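Local structure of coenzyme Q-binding protein COQ10 START domain-containing protein (Thermus thermophilus, 2D4R) at residues 8-13 with 137-142; 16-21 with 68-73; 22-27 with 37-42; 84-89 with 107-112. The protein is of unknown function but, as a putative member of the START domain superfamily, probably binds a lipid or similar hydrophobic ligand. All blocks are in the same frame, centred on the assembly; numbering follows the deposited sequence.

Contact 1: residues 8-13 with 137-142; sequences RYIPAP and GLEERV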
loop_
_atom_site.group_PDB
_atom_site.type_symbol
_atom_site.label_atom_id
_atom_site.label_comp_id
_atom_site.label_asym_id
_atom_site.label_seq_id
_atom_site.Cartn_x
_atom_site.Cartn_y
_atom_site.Cartn_z
ATOM N N ARG A 8 -10.025 -6.929 -0.099
ATOM C CA ARG A 8 -10.369 -7.219 1.281
ATOM C C ARG A 8 -11.614 -6.451 1.721
ATOM O O ARG A 8 -11.761 -5.252 1.424
ATOM C CB ARG A 8 -9.182 -6.878 2.187
ATOM C CG ARG A 8 -9.306 -7.370 3.619
ATOM C CD ARG A 8 -7.964 -7.289 4.308
ATOM N NE ARG A 8 -8.007 -7.714 5.701
ATOM C CZ ARG A 8 -7.880 -8.974 6.099
ATOM N NH1 ARG A 8 -7.924 -9.271 7.393
ATOM N NH2 ARG A 8 -7.721 -9.939 5.204
ATOM N N TYR A 9 -12.507 -7.149 2.425
ATOM C CA TYR A 9 -13.724 -6.537 2.950
ATOM C C TYR A 9 -13.498 -6.000 4.360
ATOM O O TYR A 9 -13.020 -6.722 5.236
ATOM C CB TYR A 9 -14.873 -7.551 2.974
ATOM C CG TYR A 9 -16.095 -7.020 3.677
ATOM C CD1 TYR A 9 -16.946 -6.117 3.038
ATOM C CD2 TYR A 9 -16.363 -7.357 5.009
ATOM C CE1 TYR A 9 -18.027 -5.554 3.708
ATOM C CE2 TYR A 9 -17.447 -6.800 5.687
ATOM C CZ TYR A 9 -18.271 -5.895 5.030
ATOM O OH TYR A 9 -19.317 -5.304 5.697
ATOM N N ILE A 10 -13.843 -4.733 4.575
ATOM C CA ILE A 10 -13.713 -4.132 5.900
ATOM C C ILE A 10 -15.048 -3.590 6.424
ATOM O O ILE A 10 -15.699 -2.769 5.786
ATOM C CB ILE A 10 -12.656 -3.008 5.886
ATOM C CG1 ILE A 10 -11.272 -3.625 5.627
ATOM C CG2 ILE A 10 -12.664 -2.246 7.209
ATOM C CD1 ILE A 10 -10.135 -2.619 5.497
ATOM N N PRO A 11 -15.474 -4.062 7.602
ATOM C CA PRO A 11 -16.736 -3.625 8.211
ATOM C C PRO A 11 -16.730 -2.176 8.711
ATOM O O PRO A 11 -16.625 -1.921 9.907
ATOM C CB PRO A 11 -16.949 -4.627 9.339
ATOM C CG PRO A 11 -15.582 -5.125 9.662
ATOM C CD PRO A 11 -14.828 -5.135 8.377
ATOM N N ALA A 12 -16.854 -1.235 7.776
ATOM C CA ALA A 12 -16.887 0.189 8.092
ATOM C C ALA A 12 -17.184 0.948 6.803
ATOM O O ALA A 12 -16.813 0.502 5.724
ATOM C CB ALA A 12 -15.557 0.627 8.679
ATOM N N PRO A 13 -17.863 2.101 6.897
ATOM C CA PRO A 13 -18.181 2.868 5.692
ATOM C C PRO A 13 -16.957 3.296 4.905
ATOM O O PRO A 13 -15.952 3.723 5.471
ATOM C CB PRO A 13 -18.976 4.063 6.211
ATOM C CG PRO A 13 -18.576 4.194 7.626
ATOM C CD PRO A 13 -18.287 2.804 8.119
ATOM N N GLY A 137 -3.612 -5.155 7.538
ATOM C CA GLY A 137 -3.199 -4.140 8.484
ATOM C C GLY A 137 -4.152 -2.955 8.510
ATOM O O GLY A 137 -4.339 -2.339 9.556
ATOM N N LEU A 138 -4.757 -2.627 7.371
ATOM C CA LEU A 138 -5.746 -1.543 7.336
ATOM C C LEU A 138 -7.024 -1.972 8.062
ATOM O O LEU A 138 -7.644 -1.166 8.754
ATOM C CB LEU A 138 -6.054 -1.115 5.882
ATOM C CG LEU A 138 -7.317 -0.276 5.624
ATOM C CD1 LEU A 138 -7.267 0.989 6.460
ATOM C CD2 LEU A 138 -7.442 0.076 4.144
ATOM N N GLU A 139 -7.389 -3.246 7.921
ATOM C CA GLU A 139 -8.504 -3.835 8.667
ATOM C C GLU A 139 -8.302 -3.583 10.147
ATOM O O GLU A 139 -9.228 -3.200 10.866
ATOM C CB GLU A 139 -8.558 -5.346 8.435
ATOM C CG GLU A 139 -9.787 -5.844 7.710
ATOM C CD GLU A 139 -10.834 -6.414 8.647
ATOM O OE1 GLU A 139 -11.308 -7.545 8.405
ATOM O OE2 GLU A 139 -11.191 -5.728 9.624
ATOM N N GLU A 140 -7.072 -3.796 10.594
ATOM C CA GLU A 140 -6.752 -3.729 12.003
ATOM C C GLU A 140 -6.646 -2.296 12.489
ATOM O O GLU A 140 -6.747 -2.027 13.688
ATOM C CB GLU A 140 -5.446 -4.474 12.266
ATOM C CG GLU A 140 -5.545 -5.967 11.980
ATOM C CD GLU A 140 -4.257 -6.701 12.284
ATOM O OE1 GLU A 140 -3.182 -6.114 12.040
ATOM O OE2 GLU A 140 -4.320 -7.857 12.767
ATOM N N ARG A 141 -6.432 -1.374 11.556
ATOM C CA ARG A 141 -6.403 0.038 11.907
ATOM C C ARG A 141 -7.841 0.451 12.164
ATOM O O ARG A 141 -8.149 1.099 13.161
ATOM C CB ARG A 141 -5.833 0.865 10.753
ATOM C CG ARG A 141 -4.915 2.011 11.148
ATOM C CD ARG A 141 -5.465 2.866 12.268
ATOM N NE ARG A 141 -5.172 4.289 12.070
ATOM C CZ ARG A 141 -5.339 5.230 13.001
ATOM N NH1 ARG A 141 -5.792 4.905 14.205
ATOM N NH2 ARG A 141 -5.074 6.501 12.732
ATOM N N VAL A 142 -8.718 0.050 11.251
ATOM C CA VAL A 142 -10.092 0.524 11.239
ATOM C C VAL A 142 -10.839 0.005 12.460
ATOM O O VAL A 142 -11.652 0.725 13.043
ATOM C CB VAL A 142 -10.829 0.089 9.933
ATOM C CG1 VAL A 142 -12.268 0.543 9.958
ATOM C CG2 VAL A 142 -10.134 0.689 8.720
#

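Contact 2: residues 16-21 with 68-73; sequences RVYRLA and WDDENL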
loop_
_atom_site.group_PDB
_atom_site.type_symbol
_atom_site.label_atom_id
_atom_site.label_comp_id
_atom_site.label_asym_id
_atom_site.label_seq_id
_atom_site.Cartn_x
_atom_site.Cartn_y
_atom_site.Cartn_z
ATOM N N ARG A 16 -14.818 6.185 5.838
ATOM C CA ARG A 16 -14.023 6.012 7.044
ATOM C C ARG A 16 -12.786 5.170 6.737
ATOM O O ARG A 16 -11.686 5.510 7.151
ATOM C CB ARG A 16 -14.861 5.346 8.136
ATOM C CG ARG A 16 -14.157 5.182 9.491
ATOM C CD ARG A 16 -15.147 4.643 10.542
ATOM N NE ARG A 16 -16.405 5.387 10.495
ATOM C CZ ARG A 16 -17.587 4.914 10.879
ATOM N NH1 ARG A 16 -18.659 5.685 10.794
ATOM N NH2 ARG A 16 -17.706 3.677 11.351
ATOM N N VAL A 17 -12.968 4.080 5.998
ATOM C CA VAL A 17 -11.846 3.235 5.608
ATOM C C VAL A 17 -10.866 4.039 4.748
ATOM O O VAL A 17 -9.651 3.951 4.919
ATOM C CB VAL A 17 -12.336 1.984 4.825
ATOM C CG1 VAL A 17 -11.150 1.073 4.463
ATOM C CG2 VAL A 17 -13.361 1.214 5.668
ATOM N N TYR A 18 -11.406 4.847 3.842
ATOM C CA TYR A 18 -10.585 5.678 2.991
ATOM C C TYR A 18 -9.754 6.645 3.832
ATOM O O TYR A 18 -8.555 6.784 3.605
ATOM C CB TYR A 18 -11.471 6.448 2.010
ATOM C CG TYR A 18 -10.768 7.554 1.253
ATOM C CD1 TYR A 18 -10.843 8.874 1.685
ATOM C CD2 TYR A 18 -10.049 7.285 0.091
ATOM C CE1 TYR A 18 -10.224 9.900 0.975
ATOM C CE2 TYR A 18 -9.427 8.300 -0.622
ATOM C CZ TYR A 18 -9.519 9.602 -0.178
ATOM O OH TYR A 18 -8.909 10.611 -0.885
ATOM N N ARG A 19 -10.382 7.307 4.803
ATOM C CA ARG A 19 -9.682 8.339 5.588
ATOM C C ARG A 19 -8.591 7.755 6.475
ATOM O O ARG A 19 -7.549 8.365 6.669
ATOM C CB ARG A 19 -10.657 9.134 6.465
ATOM C CG ARG A 19 -11.074 10.500 5.903
ATOM C CD ARG A 19 -9.877 11.453 5.725
ATOM N NE ARG A 19 -9.889 12.585 6.661
ATOM C CZ ARG A 19 -9.070 13.638 6.591
ATOM N NH1 ARG A 19 -9.162 14.611 7.489
ATOM N NH2 ARG A 19 -8.162 13.724 5.625
ATOM N N LEU A 20 -8.843 6.570 7.015
ATOM C CA LEU A 20 -7.865 5.884 7.841
ATOM C C LEU A 20 -6.678 5.358 7.042
ATOM O O LEU A 20 -5.573 5.233 7.574
ATOM C CB LEU A 20 -8.530 4.730 8.579
ATOM C CG LEU A 20 -9.467 5.168 9.694
ATOM C CD1 LEU A 20 -10.291 3.980 10.167
ATOM C CD2 LEU A 20 -8.633 5.765 10.828
ATOM N N ALA A 21 -6.895 5.048 5.769
ATOM C CA ALA A 21 -5.792 4.616 4.911
ATOM C C ALA A 21 -4.947 5.811 4.469
ATOM O O ALA A 21 -3.767 5.673 4.150
ATOM C CB ALA A 21 -6.330 3.890 3.709
ATOM N N TRP A 68 -4.419 11.711 -3.733
ATOM C CA TRP A 68 -5.624 11.325 -3.017
ATOM C C TRP A 68 -6.849 11.958 -3.665
ATOM O O TRP A 68 -6.901 13.175 -3.866
ATOM C CB TRP A 68 -5.514 11.753 -1.546
ATOM C CG TRP A 68 -4.435 11.009 -0.785
ATOM C CD1 TRP A 68 -3.189 11.467 -0.472
ATOM C CD2 TRP A 68 -4.505 9.668 -0.281
ATOM N NE1 TRP A 68 -2.474 10.499 0.189
ATOM C CE2 TRP A 68 -3.256 9.384 0.323
ATOM C CE3 TRP A 68 -5.501 8.674 -0.282
ATOM C CZ2 TRP A 68 -2.972 8.148 0.922
ATOM C CZ3 TRP A 68 -5.217 7.441 0.314
ATOM C CH2 TRP A 68 -3.958 7.193 0.908
ATOM N N ASP A 69 -7.828 11.124 -3.996
ATOM C CA ASP A 69 -9.073 11.599 -4.551
ATOM C C ASP A 69 -10.196 11.511 -3.505
ATOM O O ASP A 69 -10.907 10.506 -3.412
ATOM C CB ASP A 69 -9.419 10.777 -5.786
ATOM C CG ASP A 69 -10.612 11.315 -6.517
ATOM O OD1 ASP A 69 -11.399 12.060 -5.898
ATOM O OD2 ASP A 69 -10.767 10.993 -7.708
ATOM N N ASP A 70 -10.345 12.579 -2.727
ATOM C CA ASP A 70 -11.293 12.619 -1.619
ATOM C C ASP A 70 -12.724 12.440 -2.105
ATOM O O ASP A 70 -13.521 11.767 -1.464
ATOM C CB ASP A 70 -11.177 13.953 -0.868
ATOM C CG ASP A 70 -9.822 14.143 -0.193
ATOM O OD1 ASP A 70 -9.208 15.220 -0.381
ATOM O OD2 ASP A 70 -9.373 13.225 0.527
ATOM N N GLU A 71 -13.049 13.046 -3.238
ATOM C CA GLU A 71 -14.394 12.954 -3.802
ATOM C C GLU A 71 -14.842 11.516 -4.029
ATOM O O GLU A 71 -15.907 11.106 -3.571
ATOM C CB GLU A 71 -14.451 13.709 -5.128
ATOM C CG GLU A 71 -14.888 15.135 -4.993
ATOM C CD GLU A 71 -16.332 15.294 -5.373
ATOM O OE1 GLU A 71 -16.624 15.233 -6.587
ATOM O OE2 GLU A 71 -17.172 15.469 -4.466
ATOM N N ASN A 72 -14.018 10.750 -4.736
ATOM C CA ASN A 72 -14.405 9.413 -5.163
ATOM C C ASN A 72 -13.766 8.293 -4.345
ATOM O O ASN A 72 -13.852 7.124 -4.722
ATOM C CB ASN A 72 -14.067 9.230 -6.644
ATOM C CG ASN A 72 -14.796 10.227 -7.538
ATOM O OD1 ASN A 72 -15.441 11.157 -7.055
ATOM N ND2 ASN A 72 -14.696 10.031 -8.846
ATOM N N LEU A 73 -13.122 8.645 -3.236
ATOM C CA LEU A 73 -12.531 7.650 -2.333
ATOM C C LEU A 73 -11.567 6.696 -3.039
ATOM O O LEU A 73 -11.671 5.469 -2.888
ATOM C CB LEU A 73 -13.631 6.831 -1.660
ATOM C CG LEU A 73 -14.644 7.588 -0.804
ATOM C CD1 LEU A 73 -15.674 6.605 -0.247
ATOM C CD2 LEU A 73 -13.932 8.309 0.315
#

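Contact 3: residues 22-27 with 37-42; sequences KDLEGL and LEVVAR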
loop_
_atom_site.group_PDB
_atom_site.type_symbol
_atom_site.label_atom_id
_atom_site.label_comp_id
_atom_site.label_asym_id
_atom_site.label_seq_id
_atom_site.Cartn_x
_atom_site.Cartn_y
_atom_site.Cartn_z
ATOM N N LYS A 22 -5.559 6.988 4.466
ATOM C CA LYS A 22 -4.896 8.196 4.000
ATOM C C LYS A 22 -3.925 8.719 5.046
ATOM O O LYS A 22 -2.916 9.338 4.717
ATOM C CB LYS A 22 -5.932 9.266 3.672
ATOM C CG LYS A 22 -5.339 10.558 3.161
ATOM C CD LYS A 22 -6.406 11.617 3.039
ATOM C CE LYS A 22 -5.797 12.979 2.801
ATOM N NZ LYS A 22 -6.861 13.971 2.512
ATOM N N ASP A 23 -4.237 8.465 6.310
ATOM C CA ASP A 23 -3.339 8.798 7.408
ATOM C C ASP A 23 -2.315 7.687 7.521
ATOM O O ASP A 23 -2.419 6.817 8.402
ATOM C CB ASP A 23 -4.120 8.915 8.718
ATOM C CG ASP A 23 -3.208 9.044 9.936
ATOM O OD1 ASP A 23 -2.047 9.471 9.780
ATOM O OD2 ASP A 23 -3.662 8.718 11.048
ATOM N N LEU A 24 -1.334 7.725 6.617
ATOM C CA LEU A 24 -0.363 6.649 6.487
ATOM C C LEU A 24 0.395 6.433 7.790
ATOM O O LEU A 24 0.682 5.301 8.175
ATOM C CB LEU A 24 0.633 6.965 5.373
ATOM C CG LEU A 24 0.058 7.183 3.978
ATOM C CD1 LEU A 24 1.154 7.630 3.015
ATOM C CD2 LEU A 24 -0.563 5.911 3.514
ATOM N N GLU A 25 0.715 7.520 8.477
ATOM C CA GLU A 25 1.531 7.391 9.661
ATOM C C GLU A 25 0.749 6.730 10.790
ATOM O O GLU A 25 1.320 5.979 11.583
ATOM C CB GLU A 25 2.061 8.758 10.063
ATOM C CG GLU A 25 2.973 9.334 8.999
ATOM C CD GLU A 25 3.835 10.449 9.522
ATOM O OE1 GLU A 25 3.373 11.151 10.441
ATOM O OE2 GLU A 25 4.966 10.621 9.018
ATOM N N GLY A 26 -0.558 6.985 10.841
ATOM C CA GLY A 26 -1.411 6.275 11.769
ATOM C C GLY A 26 -1.616 4.824 11.363
ATOM O O GLY A 26 -1.913 3.970 12.195
ATOM N N LEU A 27 -1.459 4.541 10.075
ATOM C CA LEU A 27 -1.651 3.189 9.561
ATOM C C LEU A 27 -0.405 2.357 9.851
ATOM O O LEU A 27 -0.488 1.146 10.051
ATOM C CB LEU A 27 -1.891 3.231 8.049
ATOM C CG LEU A 27 -2.851 2.233 7.390
ATOM C CD1 LEU A 27 -2.781 2.411 5.881
ATOM C CD2 LEU A 27 -2.507 0.820 7.760
ATOM N N LEU A 37 7.729 4.263 7.858
ATOM C CA LEU A 37 6.931 4.964 6.870
ATOM C C LEU A 37 6.760 6.408 7.328
ATOM O O LEU A 37 6.035 6.690 8.278
ATOM C CB LEU A 37 5.566 4.280 6.713
ATOM C CG LEU A 37 4.791 4.509 5.412
ATOM C CD1 LEU A 37 3.387 3.893 5.523
ATOM C CD2 LEU A 37 4.701 5.997 5.128
ATOM N N GLU A 38 7.445 7.319 6.648
ATOM C CA GLU A 38 7.407 8.725 7.022
ATOM C C GLU A 38 6.864 9.617 5.903
ATOM O O GLU A 38 7.366 9.611 4.780
ATOM C CB GLU A 38 8.808 9.198 7.454
ATOM C CG GLU A 38 9.976 8.397 6.871
ATOM C CD GLU A 38 11.314 8.660 7.577
ATOM O OE1 GLU A 38 12.373 8.402 6.960
ATOM O OE2 GLU A 38 11.312 9.114 8.745
ATOM N N VAL A 39 5.824 10.384 6.219
ATOM C CA VAL A 39 5.301 11.371 5.280
ATOM C C VAL A 39 6.275 12.544 5.194
ATOM O O VAL A 39 6.467 13.269 6.171
ATOM C CB VAL A 39 3.912 11.904 5.715
ATOM C CG1 VAL A 39 3.523 13.101 4.837
ATOM C CG2 VAL A 39 2.862 10.803 5.599
ATOM N N VAL A 40 6.896 12.728 4.029
ATOM C CA VAL A 40 7.900 13.770 3.877
ATOM C C VAL A 40 7.324 15.094 3.365
ATOM O O VAL A 40 7.873 16.159 3.644
ATOM C CB VAL A 40 9.044 13.345 2.925
ATOM C CG1 VAL A 40 9.827 12.209 3.524
ATOM C CG2 VAL A 40 8.492 12.964 1.572
ATOM N N ALA A 41 6.231 15.031 2.606
ATOM C CA ALA A 41 5.603 16.232 2.052
ATOM C C ALA A 41 4.090 16.069 1.947
ATOM O O ALA A 41 3.597 15.001 1.597
ATOM C CB ALA A 41 6.195 16.549 0.666
ATOM N N ARG A 42 3.358 17.137 2.255
ATOM C CA ARG A 42 1.892 17.131 2.190
ATOM C C ARG A 42 1.465 18.384 1.423
ATOM O O ARG A 42 1.848 19.493 1.786
ATOM C CB ARG A 42 1.309 17.146 3.616
ATOM C CG ARG A 42 -0.209 16.958 3.729
ATOM C CD ARG A 42 -0.583 15.622 4.396
ATOM N NE ARG A 42 0.124 15.398 5.661
ATOM C CZ ARG A 42 0.240 14.214 6.265
ATOM N NH1 ARG A 42 -0.303 13.130 5.723
ATOM N NH2 ARG A 42 0.904 14.109 7.413
HETATM O O HOH W 1 0.964 12.791 10.065
#

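Contact 4: residues 84-89 with 107-112; sequences FDRYEG and TYELTI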
loop_
_atom_site.group_PDB
_atom_site.type_symbol
_atom_site.label_atom_id
_atom_site.label_comp_id
_atom_site.label_asym_id
_atom_site.label_seq_id
_atom_site.Cartn_x
_atom_site.Cartn_y
_atom_site.Cartn_z
ATOM N N PHE A 84 12.858 0.128 -6.377
ATOM C CA PHE A 84 12.089 -0.372 -7.515
ATOM C C PHE A 84 12.332 0.505 -8.751
ATOM O O PHE A 84 12.465 1.726 -8.641
ATOM C CB PHE A 84 10.588 -0.377 -7.194
ATOM C CG PHE A 84 10.173 -1.381 -6.133
ATOM C CD1 PHE A 84 9.997 -0.986 -4.805
ATOM C CD2 PHE A 84 9.926 -2.712 -6.469
ATOM C CE1 PHE A 84 9.583 -1.898 -3.830
ATOM C CE2 PHE A 84 9.506 -3.635 -5.496
ATOM C CZ PHE A 84 9.336 -3.230 -4.180
ATOM N N ASP A 85 12.392 -0.114 -9.921
ATOM C CA ASP A 85 12.374 0.647 -11.159
ATOM C C ASP A 85 10.981 1.186 -11.355
ATOM O O ASP A 85 10.782 2.258 -11.930
ATOM C CB ASP A 85 12.736 -0.235 -12.342
ATOM C CG ASP A 85 14.122 -0.837 -12.212
ATOM O OD1 ASP A 85 14.290 -1.996 -12.639
ATOM O OD2 ASP A 85 15.032 -0.158 -11.684
ATOM N N ARG A 86 10.010 0.432 -10.866
ATOM C CA ARG A 86 8.622 0.833 -10.971
ATOM C C ARG A 86 7.861 0.329 -9.751
ATOM O O ARG A 86 8.001 -0.829 -9.348
ATOM C CB ARG A 86 8.033 0.258 -12.258
ATOM C CG ARG A 86 6.612 0.655 -12.568
ATOM C CD ARG A 86 6.190 0.015 -13.885
ATOM N NE ARG A 86 4.964 0.586 -14.427
ATOM C CZ ARG A 86 4.344 0.136 -15.513
ATOM N NH1 ARG A 86 4.833 -0.902 -16.184
ATOM N NH2 ARG A 86 3.237 0.732 -15.933
ATOM N N TYR A 87 7.078 1.219 -9.151
ATOM C CA TYR A 87 6.235 0.860 -8.029
ATOM C C TYR A 87 5.027 1.784 -7.988
ATOM O O TYR A 87 5.107 2.918 -7.521
ATOM C CB TYR A 87 7.017 0.977 -6.734
ATOM C CG TYR A 87 6.314 0.391 -5.530
ATOM C CD1 TYR A 87 6.634 -0.888 -5.063
ATOM C CD2 TYR A 87 5.380 1.135 -4.819
ATOM C CE1 TYR A 87 6.044 -1.396 -3.907
ATOM C CE2 TYR A 87 4.777 0.636 -3.664
ATOM C CZ TYR A 87 5.111 -0.624 -3.210
ATOM O OH TYR A 87 4.505 -1.105 -2.060
ATOM N N GLU A 88 3.897 1.284 -8.474
ATOM C CA GLU A 88 2.742 2.135 -8.699
ATOM C C GLU A 88 1.435 1.345 -8.695
ATOM O O GLU A 88 1.419 0.115 -8.890
ATOM C CB GLU A 88 2.890 2.863 -10.040
ATOM C CG GLU A 88 2.833 1.937 -11.247
ATOM C CD GLU A 88 3.056 2.665 -12.560
ATOM O OE1 GLU A 88 4.104 2.430 -13.189
ATOM O OE2 GLU A 88 2.193 3.471 -12.968
ATOM N N GLY A 89 0.335 2.062 -8.488
ATOM C CA GLY A 89 -0.941 1.393 -8.438
ATOM C C GLY A 89 -2.045 2.258 -7.874
ATOM O O GLY A 89 -1.974 3.482 -7.886
ATOM N N THR A 107 1.570 -2.432 -9.628
ATOM C CA THR A 107 2.508 -2.774 -10.686
ATOM C C THR A 107 3.902 -2.412 -10.219
ATOM O O THR A 107 4.157 -1.284 -9.811
ATOM C CB THR A 107 2.196 -1.992 -11.974
ATOM O OG1 THR A 107 0.918 -2.397 -12.466
ATOM C CG2 THR A 107 3.286 -2.213 -13.037
ATOM N N TYR A 108 4.809 -3.370 -10.267
ATOM C CA TYR A 108 6.167 -3.143 -9.797
ATOM C C TYR A 108 7.165 -3.727 -10.791
ATOM O O TYR A 108 6.850 -4.661 -11.541
ATOM C CB TYR A 108 6.372 -3.808 -8.437
ATOM C CG TYR A 108 6.324 -5.321 -8.532
ATOM C CD1 TYR A 108 7.497 -6.071 -8.666
ATOM C CD2 TYR A 108 5.104 -5.996 -8.568
ATOM C CE1 TYR A 108 7.454 -7.458 -8.844
ATOM C CE2 TYR A 108 5.046 -7.381 -8.742
ATOM C CZ TYR A 108 6.225 -8.102 -8.882
ATOM O OH TYR A 108 6.170 -9.455 -9.068
ATOM N N GLU A 109 8.372 -3.175 -10.788
ATOM C CA GLU A 109 9.486 -3.788 -11.489
ATOM C C GLU A 109 10.734 -3.663 -10.645
ATOM O O GLU A 109 11.105 -2.573 -10.218
ATOM C CB GLU A 109 9.696 -3.136 -12.857
ATOM C CG GLU A 109 8.678 -3.578 -13.910
ATOM C CD GLU A 109 8.758 -2.755 -15.187
ATOM O OE1 GLU A 109 7.706 -2.581 -15.848
ATOM O OE2 GLU A 109 9.874 -2.287 -15.527
ATOM N N LEU A 110 11.367 -4.806 -10.397
ATOM C CA LEU A 110 12.536 -4.889 -9.547
ATOM C C LEU A 110 13.645 -5.568 -10.342
ATOM O O LEU A 110 13.569 -6.768 -10.581
ATOM C CB LEU A 110 12.198 -5.745 -8.336
ATOM C CG LEU A 110 12.367 -5.222 -6.917
ATOM C CD1 LEU A 110 12.430 -6.428 -6.003
ATOM C CD2 LEU A 110 13.626 -4.393 -6.777
ATOM N N THR A 111 14.670 -4.829 -10.755
ATOM C CA THR A 111 15.787 -5.470 -11.440
ATOM C C THR A 111 16.757 -6.121 -10.462
ATOM O O THR A 111 17.287 -5.470 -9.560
ATOM C CB THR A 111 16.594 -4.494 -12.349
ATOM O OG1 THR A 111 16.952 -3.319 -11.622
ATOM C CG2 THR A 111 15.803 -4.128 -13.575
ATOM N N ILE A 112 16.974 -7.418 -10.660
ATOM C CA ILE A 112 17.876 -8.221 -9.842
ATOM C C ILE A 112 18.989 -8.780 -10.715
ATOM O O ILE A 112 18.726 -9.524 -11.660
ATOM C CB ILE A 112 17.125 -9.395 -9.183
ATOM C CG1 ILE A 112 16.437 -8.926 -7.899
ATOM C CG2 ILE A 112 18.083 -10.524 -8.837
ATOM C CD1 ILE A 112 15.215 -8.086 -8.114
#

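Contact 1: residues 8-13 with 137-142
Strand 8-10 and helix 137-142 run almost exactly parallel, their short axes 1° apart with a closest approach of 9.0 Å, and I10 sits nearest E139, with 5.9 Å between their CA atoms. E139 makes the largest contribution of any residue. Its chain bends at chi2 (-99°), which lays the methylene group against the strand: E139 CG is 3.4 Å from I10 CG1 and 3.3 Å from R8 NE. I10 and E139 lie alongside with their chains running opposite ways, while the extended R8 runs roughly perpendicular to E139. The ion pair of these two is loose, R8 NH1 to E139 OE1 measuring 3.9 Å; the oxygen stands well out of the guanidinium plane, and no N-H is aimed at it. Deeper in, the contact is apolar. I10 CD1 meets L138 CG at 3.7 Å, and V142 CG1 touches both I10 CG2 and the methyl of A12 (3.5 Å from A12 CB). V17 of helix 14-22 covers I10, A12 and L138 as well. The contact joins edge strand 3-10 to the long C-terminal helix 120-144, which lies against the antiparallel sheet, as in the helix-grip fold of the Bet v 1-like clan.

Contact 2: residues 16-21 with 68-73
The Y18 ring has the backbone of L73 over one face, L73 CA lying 3.9 Å from the ring centroid in a CH-pi contact. W68 turns its edge toward the opposite face of the same ring in an offset edge-to-face pair, with centroids 5.9 Å apart and planes at 82°. At the rim, near the ring plane, stands D70 OD2. In this helix-grip fold the tyrosine projects from helix 14-22 onto the end of strand 58-69 and the turn that leads into strand 74-82. With CG anti to the backbone N (chi1 168°), the ring is carried away from the helix and between W68 and L73; L73 CD2 also packs on it, 3.4 Å from Y18 CG. F93 of strand 86-95 adds a further edge-to-face partner. The turn contains an Asx motif, in which D69 OD1 accepts from N72 N at 3.2 Å. Beside the ring, the indole of W68 reaches back to the helix, where W68 CH2 comes 3.6 Å from A21 O. The Y18 hydroxyl donates to the aspartate: Y18 OH lies 3.0 Å from D70 OD2 and approaches from above the carboxylate, 52° out of its plane, while ring and carboxylate planes stand perpendicular.

Contact 3: residues 22-27 with 37-42
In the helix-grip fold of this START-like protein, the short helix 24-27 follows helix 14-22 directly and packs on edge strand 34-43; the contact is where helix and strand meet. Its direct polar bond is accepted by E25. Extension of the E25 chain beyond CG (chi2 -162°) carries the carboxylate out to the backbone of V39: V39 N donates to E25 OE2 at 2.9 Å with an N-H...O angle of 160°, using the anti side of the oxygen and lying 29° out of the carboxylate plane. The methylene of E25 rests on the valine at the same time, E25 CG being 3.7 Å from V39 CG2. On the buried side L24 points at the strand, and L24 CB lies 4.1 Å from L37 CD1; a looser touch joins L24 CD1 to V39 CG2. R42 folds its guanidinium back over V39, with V39 CG1 3.7 Å above the centre of the plane. A water links the two charged groups: it donates to E25 OE1 at 2.9 Å and accepts a weak bond from R42 NH2. At the helix start D23 is the N-cap, D23 OD1 accepting from G26 N at 3.1 Å, while its other oxygen forms a salt bridge with R141 of helix 120-144. With one carboxylate oxygen on a peptide N-H and the other facing an arginine through water, E25 is probably stabilised as the carboxylate anion.

Contact 4: residues 84-89 with 107-112
E109 O receives two backbone donors, D85 N at 2.8 Å and R86 N at 3.3 Å, the second on a lone pair in the carbonyl plane. This double acceptance marks a classic beta bulge, with D85 and R86 both facing E109. E109 N returns a bond to R86 O, and farther along E88 and T107 pair in both directions, T107 N reaching E88 O at 2.7 Å. Between them Y87 and Y108 form a non-hydrogen-bonded pair, with 4.4 Å separating their CA atoms. Strands 86-95 and 100-109, consecutive in the chain, form an antiparallel hairpin within the large sheet of the helix-grip fold, their axes at 179° here. On the face bearing R86, E88, T107 and E109, R86 CG, turned opposite the main-chain nitrogen (chi1 -176°), starts an extended arm that lays the guanidinium over T107; T107 CG2 lies over one face, 3.5 Å from R86 NE. E109 OE1 meets the edge of that group through a weak bond from R86 NH1 (3.3 Å). Beyond the paired residues, F84 CD2 packs on L110 CG at 3.5 Å, while Y87 CD1 lies over one face of the phenylalanine ring. Farther out, M127 of helix 120-144 touches both F84 and Y108.

Overall arrangement
From the N terminus, strand 3-10 opens contact 1, which closes only at helix 120-144 and so encloses the other three contacts. Helix 14-22 then opens contact 2, closed at the end of strand 58-69, and contact 3 is nested inside that loop, joining helix 24-27 to strand 34-43. Contact 4 follows in series within the hairpin of strands 86-95 and 100-109. Contacts 1, 2 and 3 touch one another: helix 14-22 packs on residues of contact 1 through L20, R141 lies against L27, and K22 abuts W68. Contact 4 stands apart, its centre 26 Å from that of contact 1, yet all four reach the same antiparallel sheet.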